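Local coordinates for protein aspartate aminotransferase, cytoplasmic (Schizosaccharomyces pombe 972h-, PDB 6JPK) that catalyses the pyridoxal 5'-phosphate-dependent exchange of an amino group between L-aspartate and 2-oxoglutarate, giving oxaloacetate and L-glutamate, and works as a homodimer, at residues G355-T360 / N381-M386; Y155-A160 / N191-D196. The protein carries 1 engineered substitution. All coordinates share one frame; numbering follows the deposited sequence.

Contact 1: G355-T360 / N381-M386; sequences GMFSFT and NGRISM
Strands 357-359 and 383-385 pair as a buried two-stranded antiparallel sheet, separate from the large mixed sheet. S358 and I384 form the hydrogen-bonded pair, I384 N reaching S358 O at 2.9 Å, flanked by non-hydrogen-bonded pairs F357-S385 and F359-R383. G382 O is gripped twice: T360 N comes from above its carbonyl plane, T360 OG1 lies in that plane, on a lone pair, at 2.8 Å. The T360 and I384 side chains cross at about a right angle, T360 CG2 3.6 Å from I384 CG1. The sheet face carrying F357, F359, R383 and S385 probably lines the substrate pocket of this PLP-dependent aminotransferase at its R383 end; R383 probably binds L-aspartate, as in related enzymes. R383 leaves with CG anti to its N (chi1 -177°), its guanidinium laid alongside the F357 ring, planes 8° apart and R383 NH1 3.3 Å from F357 CE1. F359 CE1 lies 3.8 Å from R383 CB, the backbone O of N381 sits over the F359 ring centre, and W158 meets that ring edge-to-face. With alanine at F359, a gap would probably open beside R383 CB and N381, and W158 would lose its ring partner. N381 OD1 accepts from R383 N, closing an Asx turn.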
ATOM      1  N   GLY A 355     -21.370 -14.542   8.464  1.00 10.20           N
ATOM      2  CA  GLY A 355     -19.994 -14.074   8.456  1.00 12.60           C
ATOM      3  C   GLY A 355     -19.277 -14.414   9.747  1.00 12.42           C
ATOM      4  O   GLY A 355     -19.809 -15.082  10.639  1.00 13.41           O
ATOM      5  N   MET A 356     -18.055 -13.919   9.871  1.00 12.65           N
ATOM      6  CA  MET A 356     -17.263 -14.372  11.005  1.00 17.36           C
ATOM      7  C   MET A 356     -17.360 -13.473  12.230  1.00 12.34           C
ATOM      8  O   MET A 356     -16.739 -13.794  13.244  1.00 15.73           O
ATOM      9  CB  MET A 356     -15.793 -14.563  10.601  1.00 25.77           C
ATOM     10  CG  MET A 356     -14.988 -13.313  10.330  1.00 30.47           C
ATOM     11  SD  MET A 356     -13.273 -13.850  10.073  1.00 35.21           S
ATOM     12  CE  MET A 356     -12.694 -13.935  11.751  1.00 40.59           C
ATOM     13  N   PHE A 357     -18.142 -12.393  12.193  1.00  8.60           N
ATOM     14  CA  PHE A 357     -18.358 -11.559  13.367  1.00  8.15           C
ATOM     15  C   PHE A 357     -19.805 -11.646  13.836  1.00 14.47           C
ATOM     16  O   PHE A 357     -20.735 -11.802  13.039  1.00 15.48           O
ATOM     17  CB  PHE A 357     -17.988 -10.097  13.090  1.00 11.05           C
ATOM     18  CG  PHE A 357     -16.553  -9.911  12.708  1.00 18.67           C
ATOM     19  CD1 PHE A 357     -15.543 -10.137  13.635  1.00 22.38           C
ATOM     20  CD2 PHE A 357     -16.206  -9.534  11.422  1.00 18.10           C
ATOM     21  CE1 PHE A 357     -14.212  -9.978  13.290  1.00 22.85           C
ATOM     22  CE2 PHE A 357     -14.876  -9.366  11.068  1.00 19.71           C
ATOM     23  CZ  PHE A 357     -13.876  -9.588  12.001  1.00 21.47           C
ATOM     24  N   SER A 358     -19.991 -11.529  15.147  1.00 15.45           N
ATOM     25  CA  SER A 358     -21.306 -11.665  15.754  1.00 16.73           C
ATOM     26  C   SER A 358     -21.439 -10.699  16.918  1.00 13.64           C
ATOM     27  O   SER A 358     -20.596 -10.701  17.824  1.00  8.95           O
ATOM     28  CB  SER A 358     -21.539 -13.100  16.253  1.00 18.07           C
ATOM     29  OG  SER A 358     -22.615 -13.140  17.182  1.00 18.27           O
ATOM     30  N   PHE A 359     -22.500  -9.893  16.905  1.00  7.79           N
ATOM     31  CA  PHE A 359     -22.932  -9.207  18.119  1.00  9.81           C
ATOM     32  C   PHE A 359     -23.736 -10.217  18.936  1.00 11.78           C
ATOM     33  O   PHE A 359     -24.829 -10.629  18.527  1.00  8.36           O
ATOM     34  CB  PHE A 359     -23.747  -7.954  17.793  1.00  8.00           C
ATOM     35  CG  PHE A 359     -23.006  -6.650  18.034  1.00 11.72           C
ATOM     36  CD1 PHE A 359     -21.644  -6.537  17.758  1.00 13.99           C
ATOM     37  CD2 PHE A 359     -23.685  -5.527  18.514  1.00  9.24           C
ATOM     38  CE1 PHE A 359     -20.963  -5.325  17.962  1.00  7.51           C
ATOM     39  CE2 PHE A 359     -23.010  -4.315  18.740  1.00  9.44           C
ATOM     40  CZ  PHE A 359     -21.648  -4.217  18.459  1.00  8.56           C
ATOM     41  N   THR A 360     -23.169 -10.647  20.069  1.00  8.37           N
ATOM     42  CA  THR A 360     -23.803 -11.641  20.925  1.00 10.22           C
ATOM     43  C   THR A 360     -24.958 -11.066  21.733  1.00 12.92           C
ATOM     44  O   THR A 360     -25.852 -11.818  22.137  1.00 14.63           O
ATOM     45  CB  THR A 360     -22.778 -12.231  21.902  1.00 11.81           C
ATOM     46  OG1 THR A 360     -22.243 -11.173  22.711  1.00 10.64           O
ATOM     47  CG2 THR A 360     -21.634 -12.925  21.145  1.00 11.22           C
ATOM     48  N   ASN A 381     -18.246  -4.516  23.670  1.00  9.02           N
ATOM     49  CA  ASN A 381     -19.557  -4.364  23.047  1.00  9.42           C
ATOM     50  C   ASN A 381     -20.214  -5.708  22.728  1.00 10.02           C
ATOM     51  O   ASN A 381     -21.283  -5.738  22.112  1.00 10.36           O
ATOM     52  CB  ASN A 381     -19.445  -3.512  21.775  1.00  9.36           C
ATOM     53  CG  ASN A 381     -18.538  -4.132  20.712  1.00 11.85           C
ATOM     54  OD1 ASN A 381     -18.103  -5.273  20.831  1.00 13.88           O
ATOM     55  ND2 ASN A 381     -18.257  -3.365  19.651  1.00 15.30           N
ATOM     56  N   GLY A 382     -19.594  -6.818  23.115  1.00  9.22           N
ATOM     57  CA  GLY A 382     -20.170  -8.122  22.867  1.00  8.34           C
ATOM     58  C   GLY A 382     -19.860  -8.718  21.512  1.00  8.28           C
ATOM     59  O   GLY A 382     -20.379  -9.798  21.201  1.00  8.18           O
ATOM     60  N   ARG A 383     -19.027  -8.068  20.700  1.00  7.85           N
ATOM     61  CA  ARG A 383     -18.639  -8.655  19.423  1.00  7.65           C
ATOM     62  C   ARG A 383     -17.695  -9.831  19.650  1.00  7.72           C
ATOM     63  O   ARG A 383     -16.707  -9.701  20.376  1.00  7.76           O
ATOM     64  CB  ARG A 383     -17.954  -7.622  18.528  1.00  7.40           C
ATOM     65  CG  ARG A 383     -17.608  -8.188  17.134  1.00  9.00           C
ATOM     66  CD  ARG A 383     -16.416  -7.496  16.497  1.00 16.12           C
ATOM     67  NE  ARG A 383     -15.197  -7.731  17.254  1.00 25.68           N
ATOM     68  CZ  ARG A 383     -13.973  -7.711  16.737  1.00 27.10           C
ATOM     69  NH1 ARG A 383     -13.796  -7.470  15.448  1.00 25.19           N
ATOM     70  NH2 ARG A 383     -12.923  -7.945  17.515  1.00 26.74           N
ATOM     71  N   ILE A 384     -17.993 -10.978  19.021  1.00  7.75           N
ATOM     72  CA  ILE A 384     -17.053 -12.091  18.971  1.00  9.44           C
ATOM     73  C   ILE A 384     -16.725 -12.428  17.524  1.00 11.63           C
ATOM     74  O   ILE A 384     -17.507 -12.196  16.595  1.00 13.39           O
ATOM     75  CB  ILE A 384     -17.562 -13.354  19.693  1.00 10.56           C
ATOM     76  CG1 ILE A 384     -18.838 -13.885  19.037  1.00 10.09           C
ATOM     77  CG2 ILE A 384     -17.769 -13.064  21.191  1.00  9.72           C
ATOM     78  CD1 ILE A 384     -19.224 -15.290  19.532  1.00 11.08           C
ATOM     79  N   SER A 385     -15.546 -12.994  17.343  1.00 11.75           N
ATOM     80  CA  SER A 385     -15.190 -13.615  16.077  1.00 13.30           C
ATOM     81  C   SER A 385     -15.538 -15.097  16.142  1.00 14.88           C
ATOM     82  O   SER A 385     -15.035 -15.826  17.011  1.00 14.66           O
ATOM     83  CB  SER A 385     -13.710 -13.420  15.782  1.00 15.78           C
ATOM     84  OG  SER A 385     -13.330 -14.245  14.707  1.00 17.04           O
ATOM     85  N   MET A 386     -16.414 -15.537  15.238  1.00 13.27           N
ATOM     86  CA  MET A 386     -16.774 -16.948  15.212  1.00 14.55           C
ATOM     87  C   MET A 386     -15.592 -17.827  14.827  1.00 15.55           C
ATOM     88  O   MET A 386     -15.610 -19.027  15.119  1.00 14.70           O
ATOM     89  CB  MET A 386     -17.937 -17.191  14.244  1.00 16.94           C
ATOM     90  CG  MET A 386     -19.252 -16.501  14.611  1.00 17.64           C
ATOM     91  SD  MET A 386     -19.941 -17.048  16.192  1.00 15.96           S
ATOM     92  CE  MET A 386     -19.970 -18.825  15.945  1.00 14.65           C
TER

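Contact 2: Y155-A160 / N191-D196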
ATOM      1  N   TYR A 155     -25.876   6.168  10.724  1.00  8.90           N
ATOM      2  CA  TYR A 155     -27.245   5.709  10.715  1.00 10.44           C
ATOM      3  C   TYR A 155     -27.394   4.544  11.685  1.00 10.72           C
ATOM      4  O   TYR A 155     -26.438   3.785  11.887  1.00  9.96           O
ATOM      5  CB  TYR A 155     -27.715   5.291   9.309  1.00 10.97           C
ATOM      6  CG  TYR A 155     -26.852   4.288   8.563  1.00  8.58           C
ATOM      7  CD1 TYR A 155     -27.129   2.928   8.622  1.00  8.13           C
ATOM      8  CD2 TYR A 155     -25.789   4.710   7.766  1.00  8.08           C
ATOM      9  CE1 TYR A 155     -26.358   2.007   7.933  1.00  7.86           C
ATOM     10  CE2 TYR A 155     -25.004   3.795   7.078  1.00  7.81           C
ATOM     11  CZ  TYR A 155     -25.305   2.447   7.150  1.00  8.36           C
ATOM     12  OH  TYR A 155     -24.543   1.536   6.459  1.00  7.48           O
ATOM     13  N   PRO A 156     -28.535   4.435  12.364  1.00 11.71           N
ATOM     14  CA  PRO A 156     -28.739   3.327  13.313  1.00 12.82           C
ATOM     15  C   PRO A 156     -28.662   1.982  12.604  1.00 12.83           C
ATOM     16  O   PRO A 156     -29.066   1.849  11.445  1.00  8.78           O
ATOM     17  CB  PRO A 156     -30.152   3.585  13.861  1.00 12.74           C
ATOM     18  CG  PRO A 156     -30.402   5.033  13.607  1.00 14.42           C
ATOM     19  CD  PRO A 156     -29.671   5.365  12.339  1.00 10.41           C
ATOM     20  N   TYR A 157     -28.122   0.979  13.302  1.00 11.29           N
ATOM     21  CA  TYR A 157     -28.003  -0.337  12.681  1.00 12.70           C
ATOM     22  C   TYR A 157     -28.331  -1.480  13.641  1.00 11.17           C
ATOM     23  O   TYR A 157     -29.118  -2.369  13.305  1.00  9.47           O
ATOM     24  CB  TYR A 157     -26.599  -0.535  12.089  1.00  7.86           C
ATOM     25  CG  TYR A 157     -26.602  -1.634  11.064  1.00  9.15           C
ATOM     26  CD1 TYR A 157     -26.343  -2.953  11.428  1.00  9.76           C
ATOM     27  CD2 TYR A 157     -26.928  -1.367   9.739  1.00  7.76           C
ATOM     28  CE1 TYR A 157     -26.385  -3.974  10.495  1.00  9.82           C
ATOM     29  CE2 TYR A 157     -26.974  -2.384   8.790  1.00 10.77           C
ATOM     30  CZ  TYR A 157     -26.698  -3.684   9.173  1.00 10.17           C
ATOM     31  OH  TYR A 157     -26.739  -4.701   8.241  1.00  9.44           O
ATOM     32  N   TRP A 158     -27.733  -1.486  14.823  1.00 12.40           N
ATOM     33  CA  TRP A 158     -27.989  -2.543  15.794  1.00 13.46           C
ATOM     34  C   TRP A 158     -29.139  -2.127  16.702  1.00 12.27           C
ATOM     35  O   TRP A 158     -29.052  -1.110  17.390  1.00 12.11           O
ATOM     36  CB  TRP A 158     -26.735  -2.843  16.617  1.00  8.18           C
ATOM     37  CG  TRP A 158     -26.894  -3.937  17.671  1.00 10.88           C
ATOM     38  CD1 TRP A 158     -26.822  -3.791  19.036  1.00 10.46           C
ATOM     39  CD2 TRP A 158     -27.124  -5.334  17.433  1.00  8.32           C
ATOM     40  NE1 TRP A 158     -26.995  -5.014  19.651  1.00  8.59           N
ATOM     41  CE2 TRP A 158     -27.175  -5.973  18.689  1.00 11.05           C
ATOM     42  CE3 TRP A 158     -27.273  -6.108  16.277  1.00 10.18           C
ATOM     43  CZ2 TRP A 158     -27.377  -7.350  18.819  1.00  8.59           C
ATOM     44  CZ3 TRP A 158     -27.476  -7.469  16.407  1.00  8.79           C
ATOM     45  CH2 TRP A 158     -27.531  -8.076  17.670  1.00  8.50           C
ATOM     46  N   ASP A 159     -30.207  -2.916  16.700  1.00 14.44           N
ATOM     47  CA  ASP A 159     -31.326  -2.761  17.631  1.00 14.08           C
ATOM     48  C   ASP A 159     -31.043  -3.692  18.807  1.00 13.07           C
ATOM     49  O   ASP A 159     -31.284  -4.897  18.725  1.00 11.44           O
ATOM     50  CB  ASP A 159     -32.639  -3.092  16.918  1.00 15.21           C
ATOM     51  CG  ASP A 159     -33.858  -3.092  17.843  1.00 19.36           C
ATOM     52  OD1 ASP A 159     -33.723  -3.015  19.088  1.00 18.42           O
ATOM     53  OD2 ASP A 159     -34.980  -3.177  17.300  1.00 18.90           O
ATOM     54  N   ALA A 160     -30.515  -3.138  19.904  1.00 10.35           N
ATOM     55  CA  ALA A 160     -29.991  -3.986  20.975  1.00 12.32           C
ATOM     56  C   ALA A 160     -31.105  -4.727  21.711  1.00 14.28           C
ATOM     57  O   ALA A 160     -30.945  -5.903  22.070  1.00 16.32           O
ATOM     58  CB  ALA A 160     -29.164  -3.145  21.951  1.00 12.08           C
ATOM     59  N   ASN A 191     -20.109  -6.023   9.404  1.00  9.18           N
ATOM     60  CA  ASN A 191     -19.060  -6.012  10.411  1.00  6.63           C
ATOM     61  C   ASN A 191     -19.283  -4.783  11.276  1.00  8.25           C
ATOM     62  O   ASN A 191     -19.233  -3.669  10.739  1.00  8.26           O
ATOM     63  CB  ASN A 191     -17.682  -5.965   9.724  1.00 12.93           C
ATOM     64  CG  ASN A 191     -16.516  -5.878  10.705  1.00 17.94           C
ATOM     65  OD1 ASN A 191     -16.699  -5.877  11.915  1.00 18.05           O
ATOM     66  ND2 ASN A 191     -15.299  -5.828  10.171  1.00 19.26           N
ATOM     67  N   PRO A 192     -19.474  -4.894  12.610  1.00  7.15           N
ATOM     68  CA  PRO A 192     -19.235  -6.076  13.454  1.00  6.86           C
ATOM     69  C   PRO A 192     -20.450  -6.924  13.872  1.00  9.33           C
ATOM     70  O   PRO A 192     -20.227  -7.871  14.606  1.00  8.13           O
ATOM     71  CB  PRO A 192     -18.611  -5.447  14.701  1.00  6.97           C
ATOM     72  CG  PRO A 192     -19.427  -4.126  14.849  1.00  6.98           C
ATOM     73  CD  PRO A 192     -19.703  -3.676  13.418  1.00  6.87           C
ATOM     74  N   THR A 193     -21.681  -6.605  13.449  1.00  8.77           N
ATOM     75  CA  THR A 193     -22.837  -7.263  14.068  1.00  8.22           C
ATOM     76  C   THR A 193     -23.158  -8.615  13.444  1.00  9.75           C
ATOM     77  O   THR A 193     -23.741  -9.475  14.113  1.00  7.89           O
ATOM     78  CB  THR A 193     -24.099  -6.395  13.974  1.00  7.91           C
ATOM     79  OG1 THR A 193     -24.528  -6.319  12.605  1.00  7.45           O
ATOM     80  CG2 THR A 193     -23.838  -5.007  14.530  1.00  7.74           C
ATOM     81  N   GLY A 194     -22.849  -8.798  12.162  1.00  8.22           N
ATOM     82  CA  GLY A 194     -23.228  -9.992  11.450  1.00  7.65           C
ATOM     83  C   GLY A 194     -24.635 -10.004  10.887  1.00  9.25           C
ATOM     84  O   GLY A 194     -24.965 -10.930  10.134  1.00 10.18           O
ATOM     85  N   ILE A 195     -25.485  -9.030  11.217  1.00  7.62           N
ATOM     86  CA  ILE A 195     -26.877  -9.056  10.773  1.00  8.62           C
ATOM     87  C   ILE A 195     -27.015  -8.124   9.578  1.00  9.72           C
ATOM     88  O   ILE A 195     -26.579  -6.965   9.625  1.00 11.62           O
ATOM     89  CB  ILE A 195     -27.859  -8.709  11.917  1.00  9.30           C
ATOM     90  CG1 ILE A 195     -29.310  -9.006  11.501  1.00 10.94           C
ATOM     91  CG2 ILE A 195     -27.718  -7.253  12.435  1.00 10.36           C
ATOM     92  CD1 ILE A 195     -29.601 -10.483  11.306  1.00 12.39           C
ATOM     93  N   ASP A 196     -27.596  -8.656   8.475  1.00  9.20           N
ATOM     94  CA  ASP A 196     -27.836  -8.008   7.191  1.00 10.40           C
ATOM     95  C   ASP A 196     -29.316  -7.703   6.984  1.00 10.83           C
ATOM     96  O   ASP A 196     -30.186  -8.412   7.503  1.00  8.90           O
ATOM     97  CB  ASP A 196     -27.368  -8.891   6.027  1.00 12.24           C
ATOM     98  CG  ASP A 196     -25.888  -9.181   6.077  1.00 18.43           C
ATOM     99  OD1 ASP A 196     -25.181  -8.462   6.820  1.00 22.03           O
ATOM    100  OD2 ASP A 196     -25.432 -10.118   5.375  1.00 16.60           O
TER
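Y157 reaches from the break in strand 152-159 to the loop 191-196. Its CB heads for the loop, and CG stands anti to the backbone N (chi1 -160°), carrying the ring across toward the T193-D196 backbone. Y157 CD1 passes T193 OG1 at 4.0 Å. CE1, the next atom out, lies 3.1 Å from I195 O, 3.7 Å from T193 OG1, which meets the ring at its edge, and 4.0 Å from I195 CG2. Y157 CZ is 3.3 Å from I195 O. At the tip, Y157 OH donates to I195 O at 2.7 Å, arriving in the carbonyl plane on a lone pair; I195 O also lies in the plane of the ring, at its edge. The large mixed sheet of the PLP-dependent aminotransferase fold is thereby joined to the loop that leads from strand 182-186 to helix 199-211 and holds N191, which probably also contacts L-aspartate. T193 OG1 accepts from I195 N in an ST turn and bonds to H190 ND1; the H190 ring stacks on that of Y157. W158 and T193 run antiparallel alongside one another, W158 CE3 3.9 Å from T193 CB. I195 CG2 touches the indole at its edge, in plane, 4.0 Å from W158 CZ3.

How the contacts relate
Following the chain from the N terminus, the first of the four segments lies on strand 152-159, and contact 2 closes a loop of 30 residues that takes in helix 167-176 and strand 182-186 before returning at 191-196. Contact 1 follows in series, neither nested nor crossed: 355-360 meets 381-386 after 20 residues that include helix 364-374. The two, with centres 11 Å apart, touch directly. F359 N lies 3.1 Å from T193 O, a probable hydrogen bond, and P192 packs against R383 CD and F357 CB. The small two-stranded sheet is thus joined to loop 191-196 and, through F359 and W158, to the large mixed sheet; N191 and R383, both probable L-aspartate ligands, lie on the joined parts.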